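Long-range contacts in fimbrin (Schizosaccharomyces pombe, PDB 1RT8), which binds and crosslinks actin filaments and takes part in cell polarity, cytokinesis, mating and spore formation in fission yeast: residues A[467-478]-A[489-497]; A[408-417]-A[504-512]. One frame throughout, in Å; residues are numbered along the deposited sequence.

Overall arrangement
Both contacts belong to the fourth calponin-homology domain, in the second actin-binding region. After three earlier calponin-homology domains, the chain reaches helix 410-421, passes through helix 442-451 and helix 467-483, makes the short helix 492-496 and finishes in helix 500-511. Contact 1 closes a tight loop of ten residues, folding 489-497 back on 467-478. Contact 2 closes the far wider loop, bringing 504-512 back to 408-417 across 86 residues and joining the first and last helices of the domain; contact 1 lies wholly within that loop. Their centres are about 18 Å apart, and they touch where I490 and I478 of contact 1 pack on F506 of helix 500-511.

Contact 1: residues A[467-478]-A[489-497]; sequences EELAIQNARLAI and FILPEDIVA
The ring of P492 enters helix 467-478 as a knob into a hole formed by I471, A474, R475 and I478. Its CB lies 3.6 Å from A474 CB and also packs on I471 CG2. On the next ring carbon, P492 CG reaches R475 CA at 3.6 Å. The third, P492 CD, meets I478 CD1 at 3.7 Å. Alanine at 474 leaves the backbones close here, with P492 CA 4.7 Å from A474 CA.

Further apolar contacts continue the packing around the proline. I478 stretches out along its longer branch, chi2 174°, and its CD1 methyl also rests against the peptide that joins L491 to P492, 3.5 Å from P492 N. One turn further along the short helix, V496 turns CG2 toward A470, 3.7 Å from A470 CB. I495 adds its CB against A474.

The polar bonds lie within the second segment and to its neighbours. L491 N donates to D494 OD2 at 2.9 Å in a nearly straight bond, 178°, tying the residue ahead of P492 to the first turn of helix 492-496. D494 also forms salt bridges with R499, just beyond the segment, and with R285 of helix 282-296.

Within the calponin-homology domain, the two axes cross at 121° and 8.3 Å apart. Helix 442-451 packs on 467-478 through A477 and N473, helix 500-511 meets I490, and helix 282-296 touches F489, L491 and E493.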
ATOM      1  N   GLU A 467      -1.730   7.866  24.860  1.00 40.22           N
ATOM      2  CA  GLU A 467      -1.508   7.064  23.665  1.00 40.72           C
ATOM      3  C   GLU A 467      -1.819   7.879  22.410  1.00 39.97           C
ATOM      4  O   GLU A 467      -1.087   7.820  21.421  1.00 37.92           O
ATOM      5  CB  GLU A 467      -2.377   5.809  23.702  1.00 41.49           C
ATOM      6  CG  GLU A 467      -2.246   4.934  22.479  1.00 46.88           C
ATOM      7  CD  GLU A 467      -3.004   3.631  22.622  1.00 49.67           C
ATOM      8  OE1 GLU A 467      -4.241   3.684  22.800  1.00 50.92           O
ATOM      9  OE2 GLU A 467      -2.364   2.556  22.560  1.00 51.39           O
ATOM     10  N   GLU A 468      -2.899   8.653  22.456  1.00 38.44           N
ATOM     11  CA  GLU A 468      -3.286   9.465  21.309  1.00 38.79           C
ATOM     12  C   GLU A 468      -2.231  10.499  20.970  1.00 36.72           C
ATOM     13  O   GLU A 468      -1.922  10.717  19.801  1.00 37.53           O
ATOM     14  CB  GLU A 468      -4.624  10.169  21.561  1.00 42.20           C
ATOM     15  CG  GLU A 468      -5.085  11.030  20.388  1.00 45.87           C
ATOM     16  CD  GLU A 468      -5.071  10.270  19.062  1.00 50.82           C
ATOM     17  OE1 GLU A 468      -5.747   9.220  18.965  1.00 53.10           O
ATOM     18  OE2 GLU A 468      -4.385  10.719  18.115  1.00 51.20           O
ATOM     19  N   LEU A 469      -1.678  11.144  21.988  1.00 34.62           N
ATOM     20  CA  LEU A 469      -0.658  12.153  21.751  1.00 32.76           C
ATOM     21  C   LEU A 469       0.627  11.503  21.220  1.00 30.29           C
ATOM     22  O   LEU A 469       1.312  12.068  20.371  1.00 27.27           O
ATOM     23  CB  LEU A 469      -0.374  12.925  23.041  1.00 33.85           C
ATOM     24  CG  LEU A 469      -1.515  13.824  23.544  1.00 35.46           C
ATOM     25  CD1 LEU A 469      -1.139  14.423  24.893  1.00 35.79           C
ATOM     26  CD2 LEU A 469      -1.794  14.922  22.521  1.00 35.68           C
ATOM     27  N   ALA A 470       0.946  10.315  21.721  1.00 29.06           N
ATOM     28  CA  ALA A 470       2.141   9.614  21.266  1.00 29.97           C
ATOM     29  C   ALA A 470       2.008   9.276  19.782  1.00 29.54           C
ATOM     30  O   ALA A 470       2.924   9.530  19.003  1.00 29.83           O
ATOM     31  CB  ALA A 470       2.352   8.349  22.078  1.00 28.80           C
ATOM     32  N   ILE A 471       0.859   8.723  19.392  1.00 29.87           N
ATOM     33  CA  ILE A 471       0.623   8.363  17.993  1.00 28.66           C
ATOM     34  C   ILE A 471       0.750   9.572  17.068  1.00 30.61           C
ATOM     35  O   ILE A 471       1.238   9.446  15.945  1.00 27.87           O
ATOM     36  CB  ILE A 471      -0.770   7.705  17.798  1.00 29.54           C
ATOM     37  CG1 ILE A 471      -0.724   6.233  18.217  1.00 30.99           C
ATOM     38  CG2 ILE A 471      -1.178   7.753  16.328  1.00 28.34           C
ATOM     39  CD1 ILE A 471      -0.289   6.004  19.632  1.00 35.64           C
ATOM     40  N   GLN A 472       0.312  10.743  17.531  1.00 29.50           N
ATOM     41  CA  GLN A 472       0.421  11.956  16.723  1.00 30.80           C
ATOM     42  C   GLN A 472       1.899  12.323  16.539  1.00 31.33           C
ATOM     43  O   GLN A 472       2.312  12.765  15.464  1.00 30.70           O
ATOM     44  CB  GLN A 472      -0.324  13.109  17.396  1.00 33.59           C
ATOM     45  CG  GLN A 472      -1.801  12.829  17.579  1.00 39.67           C
ATOM     46  CD  GLN A 472      -2.522  13.921  18.339  1.00 43.83           C
ATOM     47  OE1 GLN A 472      -3.713  13.801  18.626  1.00 47.21           O
ATOM     48  NE2 GLN A 472      -1.808  14.993  18.670  1.00 44.72           N
ATOM     49  N   ASN A 473       2.693  12.143  17.592  1.00 30.32           N
ATOM     50  CA  ASN A 473       4.121  12.437  17.506  1.00 29.83           C
ATOM     51  C   ASN A 473       4.764  11.471  16.503  1.00 28.12           C
ATOM     52  O   ASN A 473       5.561  11.876  15.656  1.00 28.36           O
ATOM     53  CB  ASN A 473       4.804  12.263  18.873  1.00 28.63           C
ATOM     54  CG  ASN A 473       4.646  13.477  19.775  1.00 30.18           C
ATOM     55  OD1 ASN A 473       4.305  14.567  19.320  1.00 28.09           O
ATOM     56  ND2 ASN A 473       4.925  13.295  21.061  1.00 29.80           N
ATOM     57  N   ALA A 474       4.401  10.197  16.607  1.00 25.99           N
ATOM     58  CA  ALA A 474       4.941   9.166  15.727  1.00 29.22           C
ATOM     59  C   ALA A 474       4.530   9.376  14.272  1.00 28.11           C
ATOM     60  O   ALA A 474       5.344   9.202  13.360  1.00 29.17           O
ATOM     61  CB  ALA A 474       4.501   7.781  16.209  1.00 28.72           C
ATOM     62  N   ARG A 475       3.275   9.763  14.060  1.00 27.23           N
ATOM     63  CA  ARG A 475       2.750  10.008  12.719  1.00 27.58           C
ATOM     64  C   ARG A 475       3.455  11.201  12.083  1.00 28.16           C
ATOM     65  O   ARG A 475       3.716  11.225  10.875  1.00 27.60           O
ATOM     66  CB  ARG A 475       1.241  10.271  12.794  1.00 30.14           C
ATOM     67  CG  ARG A 475       0.564  10.461  11.445  1.00 33.21           C
ATOM     68  CD  ARG A 475      -0.946  10.535  11.611  1.00 32.51           C
ATOM     69  NE  ARG A 475      -1.491   9.278  12.116  1.00 32.47           N
ATOM     70  CZ  ARG A 475      -2.444   9.188  13.041  1.00 33.24           C
ATOM     71  NH1 ARG A 475      -2.965  10.283  13.574  1.00 33.03           N
ATOM     72  NH2 ARG A 475      -2.882   7.998  13.428  1.00 36.03           N
ATOM     73  N   LEU A 476       3.752  12.197  12.909  1.00 26.53           N
ATOM     74  CA  LEU A 476       4.446  13.391  12.447  1.00 27.02           C
ATOM     75  C   LEU A 476       5.878  13.004  12.086  1.00 24.97           C
ATOM     76  O   LEU A 476       6.401  13.429  11.065  1.00 23.86           O
ATOM     77  CB  LEU A 476       4.465  14.460  13.547  1.00 26.25           C
ATOM     78  CG  LEU A 476       5.291  15.716  13.245  1.00 27.95           C
ATOM     79  CD1 LEU A 476       4.675  16.464  12.070  1.00 27.14           C
ATOM     80  CD2 LEU A 476       5.348  16.612  14.486  1.00 29.11           C
ATOM     81  N   ALA A 477       6.503  12.190  12.933  1.00 23.38           N
ATOM     82  CA  ALA A 477       7.876  11.749  12.697  1.00 22.56           C
ATOM     83  C   ALA A 477       7.980  10.976  11.383  1.00 22.34           C
ATOM     84  O   ALA A 477       8.892  11.215  10.584  1.00 22.32           O
ATOM     85  CB  ALA A 477       8.360  10.874  13.866  1.00 20.07           C
ATOM     86  N   ILE A 478       7.050  10.049  11.156  1.00 23.20           N
ATOM     87  CA  ILE A 478       7.066   9.259   9.923  1.00 23.27           C
ATOM     88  C   ILE A 478       6.915  10.127   8.676  1.00 23.94           C
ATOM     89  O   ILE A 478       7.621   9.922   7.691  1.00 22.93           O
ATOM     90  CB  ILE A 478       5.965   8.175   9.932  1.00 21.98           C
ATOM     91  CG1 ILE A 478       6.328   7.091  10.953  1.00 23.99           C
ATOM     92  CG2 ILE A 478       5.792   7.590   8.533  1.00 19.01           C
ATOM     93  CD1 ILE A 478       5.256   6.043  11.165  1.00 20.69           C
ATOM     94  N   PHE A 489       8.334   1.422   6.300  1.00 23.58           N
ATOM     95  CA  PHE A 489       7.235   0.481   6.174  1.00 22.25           C
ATOM     96  C   PHE A 489       6.469   0.243   7.468  1.00 23.61           C
ATOM     97  O   PHE A 489       5.601  -0.628   7.517  1.00 23.70           O
ATOM     98  CB  PHE A 489       7.744  -0.857   5.627  1.00 22.71           C
ATOM     99  CG  PHE A 489       8.277  -0.772   4.226  1.00 22.63           C
ATOM    100  CD1 PHE A 489       9.593  -1.121   3.944  1.00 24.99           C
ATOM    101  CD2 PHE A 489       7.463  -0.337   3.188  1.00 25.17           C
ATOM    102  CE1 PHE A 489      10.092  -1.037   2.645  1.00 23.71           C
ATOM    103  CE2 PHE A 489       7.954  -0.250   1.874  1.00 25.48           C
ATOM    104  CZ  PHE A 489       9.272  -0.602   1.609  1.00 20.49           C
ATOM    105  N   ILE A 490       6.791   0.999   8.512  1.00 22.81           N
ATOM    106  CA  ILE A 490       6.087   0.852   9.780  1.00 24.16           C
ATOM    107  C   ILE A 490       4.998   1.912   9.922  1.00 24.43           C
ATOM    108  O   ILE A 490       4.913   2.833   9.115  1.00 24.41           O
ATOM    109  CB  ILE A 490       7.039   0.988  10.990  1.00 24.51           C
ATOM    110  CG1 ILE A 490       7.738   2.355  10.970  1.00 23.34           C
ATOM    111  CG2 ILE A 490       8.061  -0.131  10.970  1.00 21.72           C
ATOM    112  CD1 ILE A 490       8.502   2.656  12.261  1.00 22.91           C
ATOM    113  N   LEU A 491       4.165   1.755  10.945  1.00 24.95           N
ATOM    114  CA  LEU A 491       3.096   2.696  11.248  1.00 23.84           C
ATOM    115  C   LEU A 491       3.417   3.350  12.596  1.00 24.77           C
ATOM    116  O   LEU A 491       4.284   2.877  13.343  1.00 22.03           O
ATOM    117  CB  LEU A 491       1.745   1.980  11.342  1.00 26.97           C
ATOM    118  CG  LEU A 491       1.048   1.521  10.052  1.00 27.30           C
ATOM    119  CD1 LEU A 491      -0.185   0.697  10.417  1.00 27.74           C
ATOM    120  CD2 LEU A 491       0.653   2.726   9.213  1.00 25.76           C
ATOM    121  N   PRO A 492       2.726   4.449  12.926  1.00 23.96           N
ATOM    122  CA  PRO A 492       2.973   5.133  14.196  1.00 25.15           C
ATOM    123  C   PRO A 492       2.904   4.198  15.407  1.00 26.43           C
ATOM    124  O   PRO A 492       3.734   4.265  16.323  1.00 26.37           O
ATOM    125  CB  PRO A 492       1.880   6.196  14.225  1.00 27.07           C
ATOM    126  CG  PRO A 492       1.718   6.543  12.763  1.00 26.22           C
ATOM    127  CD  PRO A 492       1.741   5.180  12.107  1.00 24.49           C
ATOM    128  N   GLU A 493       1.914   3.316  15.397  1.00 26.59           N
ATOM    129  CA  GLU A 493       1.706   2.394  16.496  1.00 26.20           C
ATOM    130  C   GLU A 493       2.904   1.494  16.787  1.00 24.41           C
ATOM    131  O   GLU A 493       3.078   1.033  17.911  1.00 22.62           O
ATOM    132  CB  GLU A 493       0.463   1.541  16.228  1.00 28.90           C
ATOM    133  CG  GLU A 493       0.655   0.494  15.155  1.00 33.64           C
ATOM    134  CD  GLU A 493      -0.533  -0.434  15.044  1.00 36.83           C
ATOM    135  OE1 GLU A 493      -1.473  -0.118  14.286  1.00 41.76           O
ATOM    136  OE2 GLU A 493      -0.533  -1.473  15.729  1.00 36.41           O
ATOM    137  N   ASP A 494       3.736   1.239  15.787  1.00 23.36           N
ATOM    138  CA  ASP A 494       4.898   0.389  16.016  1.00 23.69           C
ATOM    139  C   ASP A 494       5.924   1.086  16.914  1.00 24.35           C
ATOM    140  O   ASP A 494       6.633   0.438  17.694  1.00 24.43           O
ATOM    141  CB  ASP A 494       5.512  -0.023  14.680  1.00 23.00           C
ATOM    142  CG  ASP A 494       4.549  -0.838  13.837  1.00 27.80           C
ATOM    143  OD1 ASP A 494       3.911  -1.760  14.394  1.00 28.57           O
ATOM    144  OD2 ASP A 494       4.433  -0.570  12.621  1.00 28.75           O
ATOM    145  N   ILE A 495       5.997   2.412  16.807  1.00 24.61           N
ATOM    146  CA  ILE A 495       6.903   3.188  17.647  1.00 25.67           C
ATOM    147  C   ILE A 495       6.283   3.353  19.049  1.00 26.53           C
ATOM    148  O   ILE A 495       6.951   3.129  20.062  1.00 26.84           O
ATOM    149  CB  ILE A 495       7.168   4.583  17.022  1.00 28.00           C
ATOM    150  CG1 ILE A 495       8.072   4.431  15.790  1.00 23.20           C
ATOM    151  CG2 ILE A 495       7.790   5.519  18.051  1.00 24.79           C
ATOM    152  CD1 ILE A 495       8.229   5.718  15.001  1.00 27.38           C
ATOM    153  N   VAL A 496       5.005   3.723  19.102  1.00 27.30           N
ATOM    154  CA  VAL A 496       4.315   3.908  20.387  1.00 27.47           C
ATOM    155  C   VAL A 496       4.367   2.633  21.247  1.00 28.30           C
ATOM    156  O   VAL A 496       4.539   2.705  22.472  1.00 28.18           O
ATOM    157  CB  VAL A 496       2.839   4.342  20.172  1.00 27.69           C
ATOM    158  CG1 VAL A 496       2.085   4.381  21.512  1.00 27.71           C
ATOM    159  CG2 VAL A 496       2.806   5.710  19.513  1.00 24.83           C
ATOM    160  N   ALA A 497       4.243   1.475  20.603  1.00 26.89           N
ATOM    161  CA  ALA A 497       4.289   0.194  21.295  1.00 26.33           C
ATOM    162  C   ALA A 497       5.739  -0.294  21.480  1.00 27.57           C
ATOM    163  O   ALA A 497       5.985  -1.344  22.074  1.00 26.82           O
ATOM    164  CB  ALA A 497       3.478  -0.843  20.508  1.00 28.45           C
TER

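Contact 2: residues A[408-417]-A[504-512]; sequences LSDSDMVAWA and LHFIGSLMA
The six-membered ring of W416 carries M511 on one face: M511 CG sits 3.4 Å from the ring centroid and 14° off the normal, a CH-pi contact. The sulfur follows as a Met-aromatic contact, SD being 4.5 Å from the same centroid but oblique to it, while M511 CE runs on to W416 CG at 3.9 Å. The two side chains run antiparallel alongside one another. I507 CG2 and the L510 backbone approach the ring obliquely, and I451 of helix 442-451 also touches W416. With CG of W416 anti to the backbone N, the indole extends across to L510 and M511.

M413 is a knob into a hole formed by L504, I507, G508 and M511. Its chain bends at chi3 (78°), which brings M413 CE down onto G508 CA at 3.5 Å; the glycine presents only backbone there, and the methyl lies close against it. L504 CD2 flanks the same methyl at 3.6 Å, and M511 SD packs on M413 CG, so M511 touches both M413 and W416. A417 CB adds an apolar contact with I507 CG2.

These two helices are the first and last of the calponin-homology domain, a compact all-helical fold; here they cross at 65° with axes 10.5 Å apart, and the domain's ends meet through apolar side chains.

Near the start of helix 410-417 the surroundings are more polar. D410 lies across L504, whose CD1 is 3.3 Å from D410 OD2, while D410 OD1 forms a salt bridge with R391 of helix 379-397. S409, at the N-cap position, donates its backbone N to D412 OD2 at 2.9 Å, and R391 also hydrogen-bonds to L408 O.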
ATOM      1  N   LEU A 408      28.075  -2.930  11.458  1.00 42.56           N
ATOM      2  CA  LEU A 408      27.212  -1.964  12.128  1.00 38.97           C
ATOM      3  C   LEU A 408      26.361  -2.702  13.158  1.00 35.76           C
ATOM      4  O   LEU A 408      25.451  -3.435  12.789  1.00 35.51           O
ATOM      5  CB  LEU A 408      26.298  -1.291  11.112  1.00 39.82           C
ATOM      6  CG  LEU A 408      25.398  -0.203  11.685  1.00 40.28           C
ATOM      7  CD1 LEU A 408      26.261   0.968  12.132  1.00 39.57           C
ATOM      8  CD2 LEU A 408      24.390   0.232  10.634  1.00 40.87           C
ATOM      9  N   SER A 409      26.654  -2.518  14.442  1.00 31.58           N
ATOM     10  CA  SER A 409      25.892  -3.201  15.480  1.00 30.39           C
ATOM     11  C   SER A 409      24.650  -2.410  15.873  1.00 29.10           C
ATOM     12  O   SER A 409      24.485  -1.255  15.485  1.00 27.65           O
ATOM     13  CB  SER A 409      26.749  -3.411  16.730  1.00 29.74           C
ATOM     14  OG  SER A 409      26.839  -2.204  17.470  1.00 30.56           O
ATOM     15  N   ASP A 410      23.780  -3.053  16.642  1.00 29.23           N
ATOM     16  CA  ASP A 410      22.558  -2.428  17.125  1.00 29.07           C
ATOM     17  C   ASP A 410      22.961  -1.298  18.062  1.00 29.61           C
ATOM     18  O   ASP A 410      22.356  -0.225  18.054  1.00 30.55           O
ATOM     19  CB  ASP A 410      21.702  -3.453  17.882  1.00 28.45           C
ATOM     20  CG  ASP A 410      20.869  -4.340  16.953  1.00 28.52           C
ATOM     21  OD1 ASP A 410      21.268  -4.569  15.787  1.00 28.30           O
ATOM     22  OD2 ASP A 410      19.808  -4.819  17.402  1.00 28.77           O
ATOM     23  N   SER A 411      23.986  -1.544  18.871  1.00 29.88           N
ATOM     24  CA  SER A 411      24.460  -0.530  19.796  1.00 31.43           C
ATOM     25  C   SER A 411      24.960   0.677  19.008  1.00 29.90           C
ATOM     26  O   SER A 411      24.710   1.812  19.408  1.00 31.64           O
ATOM     27  CB  SER A 411      25.575  -1.079  20.691  1.00 33.91           C
ATOM     28  OG  SER A 411      26.739  -1.380  19.940  1.00 40.97           O
ATOM     29  N   ASP A 412      25.660   0.443  17.896  1.00 28.72           N
ATOM     30  CA  ASP A 412      26.154   1.551  17.070  1.00 28.99           C
ATOM     31  C   ASP A 412      24.975   2.406  16.577  1.00 27.79           C
ATOM     32  O   ASP A 412      25.069   3.628  16.525  1.00 25.96           O
ATOM     33  CB  ASP A 412      26.925   1.052  15.837  1.00 31.52           C
ATOM     34  CG  ASP A 412      28.219   0.328  16.189  1.00 33.08           C
ATOM     35  OD1 ASP A 412      28.890   0.718  17.163  1.00 31.05           O
ATOM     36  OD2 ASP A 412      28.569  -0.628  15.469  1.00 35.05           O
ATOM     37  N   MET A 413      23.870   1.760  16.206  1.00 26.04           N
ATOM     38  CA  MET A 413      22.692   2.498  15.734  1.00 26.22           C
ATOM     39  C   MET A 413      22.054   3.319  16.858  1.00 26.83           C
ATOM     40  O   MET A 413      21.671   4.478  16.650  1.00 29.02           O
ATOM     41  CB  MET A 413      21.666   1.533  15.125  1.00 25.75           C
ATOM     42  CG  MET A 413      22.162   0.863  13.852  1.00 25.88           C
ATOM     43  SD  MET A 413      20.974  -0.304  13.153  1.00 27.87           S
ATOM     44  CE  MET A 413      19.828   0.792  12.362  1.00 22.75           C
ATOM     45  N   VAL A 414      21.940   2.722  18.043  1.00 26.74           N
ATOM     46  CA  VAL A 414      21.376   3.415  19.203  1.00 26.20           C
ATOM     47  C   VAL A 414      22.236   4.643  19.526  1.00 26.36           C
ATOM     48  O   VAL A 414      21.715   5.711  19.836  1.00 23.44           O
ATOM     49  CB  VAL A 414      21.331   2.496  20.459  1.00 25.10           C
ATOM     50  CG1 VAL A 414      20.825   3.281  21.669  1.00 25.05           C
ATOM     51  CG2 VAL A 414      20.422   1.287  20.201  1.00 23.05           C
ATOM     52  N   ALA A 415      23.556   4.479  19.444  1.00 26.54           N
ATOM     53  CA  ALA A 415      24.499   5.564  19.713  1.00 26.24           C
ATOM     54  C   ALA A 415      24.354   6.687  18.677  1.00 26.00           C
ATOM     55  O   ALA A 415      24.446   7.871  19.019  1.00 27.34           O
ATOM     56  CB  ALA A 415      25.934   5.029  19.707  1.00 25.48           C
ATOM     57  N   TRP A 416      24.132   6.310  17.418  1.00 24.90           N
ATOM     58  CA  TRP A 416      23.951   7.289  16.348  1.00 24.70           C
ATOM     59  C   TRP A 416      22.659   8.050  16.605  1.00 24.45           C
ATOM     60  O   TRP A 416      22.613   9.274  16.502  1.00 22.79           O
ATOM     61  CB  TRP A 416      23.835   6.613  14.986  1.00 23.92           C
ATOM     62  CG  TRP A 416      23.600   7.586  13.863  1.00 25.49           C
ATOM     63  CD1 TRP A 416      24.550   8.278  13.166  1.00 25.14           C
ATOM     64  CD2 TRP A 416      22.334   7.979  13.310  1.00 23.78           C
ATOM     65  NE1 TRP A 416      23.958   9.066  12.212  1.00 25.21           N
ATOM     66  CE2 TRP A 416      22.600   8.902  12.276  1.00 23.44           C
ATOM     67  CE3 TRP A 416      21.004   7.636  13.585  1.00 22.58           C
ATOM     68  CZ2 TRP A 416      21.583   9.486  11.512  1.00 24.96           C
ATOM     69  CZ3 TRP A 416      19.991   8.217  12.820  1.00 24.92           C
ATOM     70  CH2 TRP A 416      20.288   9.131  11.797  1.00 23.55           C
ATOM     71  N   ALA A 417      21.606   7.309  16.931  1.00 23.04           N
ATOM     72  CA  ALA A 417      20.305   7.914  17.190  1.00 24.90           C
ATOM     73  C   ALA A 417      20.356   8.875  18.376  1.00 25.30           C
ATOM     74  O   ALA A 417      19.751   9.951  18.334  1.00 26.60           O
ATOM     75  CB  ALA A 417      19.258   6.824  17.431  1.00 22.37           C
ATOM     76  N   LEU A 504      14.093  -0.282  15.063  1.00 21.91           N
ATOM     77  CA  LEU A 504      15.413  -0.301  14.434  1.00 21.00           C
ATOM     78  C   LEU A 504      15.303  -0.066  12.930  1.00 21.19           C
ATOM     79  O   LEU A 504      16.127   0.646  12.353  1.00 23.55           O
ATOM     80  CB  LEU A 504      16.144  -1.618  14.751  1.00 20.03           C
ATOM     81  CG  LEU A 504      17.630  -1.709  14.346  1.00 20.34           C
ATOM     82  CD1 LEU A 504      18.370  -2.759  15.186  1.00 22.40           C
ATOM     83  CD2 LEU A 504      17.722  -2.021  12.875  1.00 18.65           C
ATOM     84  N   HIS A 505      14.285  -0.646  12.294  1.00 22.86           N
ATOM     85  CA  HIS A 505      14.060  -0.450  10.854  1.00 22.16           C
ATOM     86  C   HIS A 505      13.881   1.042  10.555  1.00 22.86           C
ATOM     87  O   HIS A 505      14.428   1.566   9.591  1.00 22.62           O
ATOM     88  CB  HIS A 505      12.810  -1.222  10.403  1.00 24.55           C
ATOM     89  CG  HIS A 505      12.276  -0.811   9.060  1.00 21.32           C
ATOM     90  ND1 HIS A 505      11.158  -0.015   8.916  1.00 24.76           N
ATOM     91  CD2 HIS A 505      12.694  -1.099   7.804  1.00 20.30           C
ATOM     92  CE1 HIS A 505      10.910   0.169   7.629  1.00 20.26           C
ATOM     93  NE2 HIS A 505      11.829  -0.479   6.934  1.00 22.10           N
ATOM     94  N   PHE A 506      13.110   1.717  11.396  1.00 23.31           N
ATOM     95  CA  PHE A 506      12.850   3.146  11.237  1.00 23.79           C
ATOM     96  C   PHE A 506      14.159   3.949  11.342  1.00 23.17           C
ATOM     97  O   PHE A 506      14.463   4.774  10.482  1.00 22.68           O
ATOM     98  CB  PHE A 506      11.866   3.599  12.321  1.00 23.44           C
ATOM     99  CG  PHE A 506      11.600   5.079  12.328  1.00 22.02           C
ATOM    100  CD1 PHE A 506      10.751   5.651  11.390  1.00 22.95           C
ATOM    101  CD2 PHE A 506      12.203   5.898  13.276  1.00 22.83           C
ATOM    102  CE1 PHE A 506      10.502   7.024  11.394  1.00 22.75           C
ATOM    103  CE2 PHE A 506      11.962   7.273  13.290  1.00 26.38           C
ATOM    104  CZ  PHE A 506      11.109   7.837  12.346  1.00 23.57           C
ATOM    105  N   ILE A 507      14.924   3.699  12.402  1.00 22.78           N
ATOM    106  CA  ILE A 507      16.185   4.398  12.610  1.00 23.02           C
ATOM    107  C   ILE A 507      17.142   4.123  11.456  1.00 23.51           C
ATOM    108  O   ILE A 507      17.826   5.026  10.961  1.00 21.97           O
ATOM    109  CB  ILE A 507      16.840   3.972  13.938  1.00 22.75           C
ATOM    110  CG1 ILE A 507      15.957   4.404  15.107  1.00 24.37           C
ATOM    111  CG2 ILE A 507      18.222   4.604  14.076  1.00 24.82           C
ATOM    112  CD1 ILE A 507      15.688   5.900  15.155  1.00 22.90           C
ATOM    113  N   GLY A 508      17.189   2.872  11.018  1.00 22.33           N
ATOM    114  CA  GLY A 508      18.064   2.537   9.913  1.00 24.02           C
ATOM    115  C   GLY A 508      17.696   3.298   8.653  1.00 23.40           C
ATOM    116  O   GLY A 508      18.565   3.670   7.862  1.00 21.54           O
ATOM    117  N   SER A 509      16.405   3.535   8.456  1.00 21.69           N
ATOM    118  CA  SER A 509      15.967   4.259   7.273  1.00 23.82           C
ATOM    119  C   SER A 509      16.434   5.713   7.367  1.00 23.98           C
ATOM    120  O   SER A 509      16.733   6.334   6.351  1.00 24.48           O
ATOM    121  CB  SER A 509      14.441   4.212   7.142  1.00 24.72           C
ATOM    122  OG  SER A 509      13.824   5.189   7.971  1.00 26.00           O
ATOM    123  N   LEU A 510      16.520   6.242   8.588  1.00 22.95           N
ATOM    124  CA  LEU A 510      16.955   7.632   8.783  1.00 23.50           C
ATOM    125  C   LEU A 510      18.453   7.784   8.552  1.00 24.83           C
ATOM    126  O   LEU A 510      18.922   8.800   8.033  1.00 24.26           O
ATOM    127  CB  LEU A 510      16.620   8.119  10.197  1.00 19.86           C
ATOM    128  CG  LEU A 510      15.141   8.165  10.583  1.00 19.06           C
ATOM    129  CD1 LEU A 510      14.979   9.053  11.803  1.00 20.48           C
ATOM    130  CD2 LEU A 510      14.306   8.706   9.442  1.00 17.77           C
ATOM    131  N   MET A 511      19.207   6.772   8.954  1.00 24.19           N
ATOM    132  CA  MET A 511      20.646   6.805   8.777  1.00 24.85           C
ATOM    133  C   MET A 511      21.010   6.837   7.295  1.00 25.74           C
ATOM    134  O   MET A 511      22.123   7.208   6.934  1.00 26.98           O
ATOM    135  CB  MET A 511      21.278   5.581   9.450  1.00 24.06           C
ATOM    136  CG  MET A 511      21.184   5.609  10.971  1.00 24.75           C
ATOM    137  SD  MET A 511      21.903   4.170  11.801  1.00 26.13           S
ATOM    138  CE  MET A 511      23.674   4.491  11.503  1.00 26.09           C
ATOM    139  N   ALA A 512      20.062   6.462   6.441  1.00 27.26           N
ATOM    140  CA  ALA A 512      20.303   6.415   5.002  1.00 30.50           C
ATOM    141  C   ALA A 512      19.788   7.589   4.170  1.00 30.99           C
ATOM    142  O   ALA A 512      19.957   7.587   2.954  1.00 33.14           O
ATOM    143  CB  ALA A 512      19.743   5.108   4.432  1.00 27.82           C
TER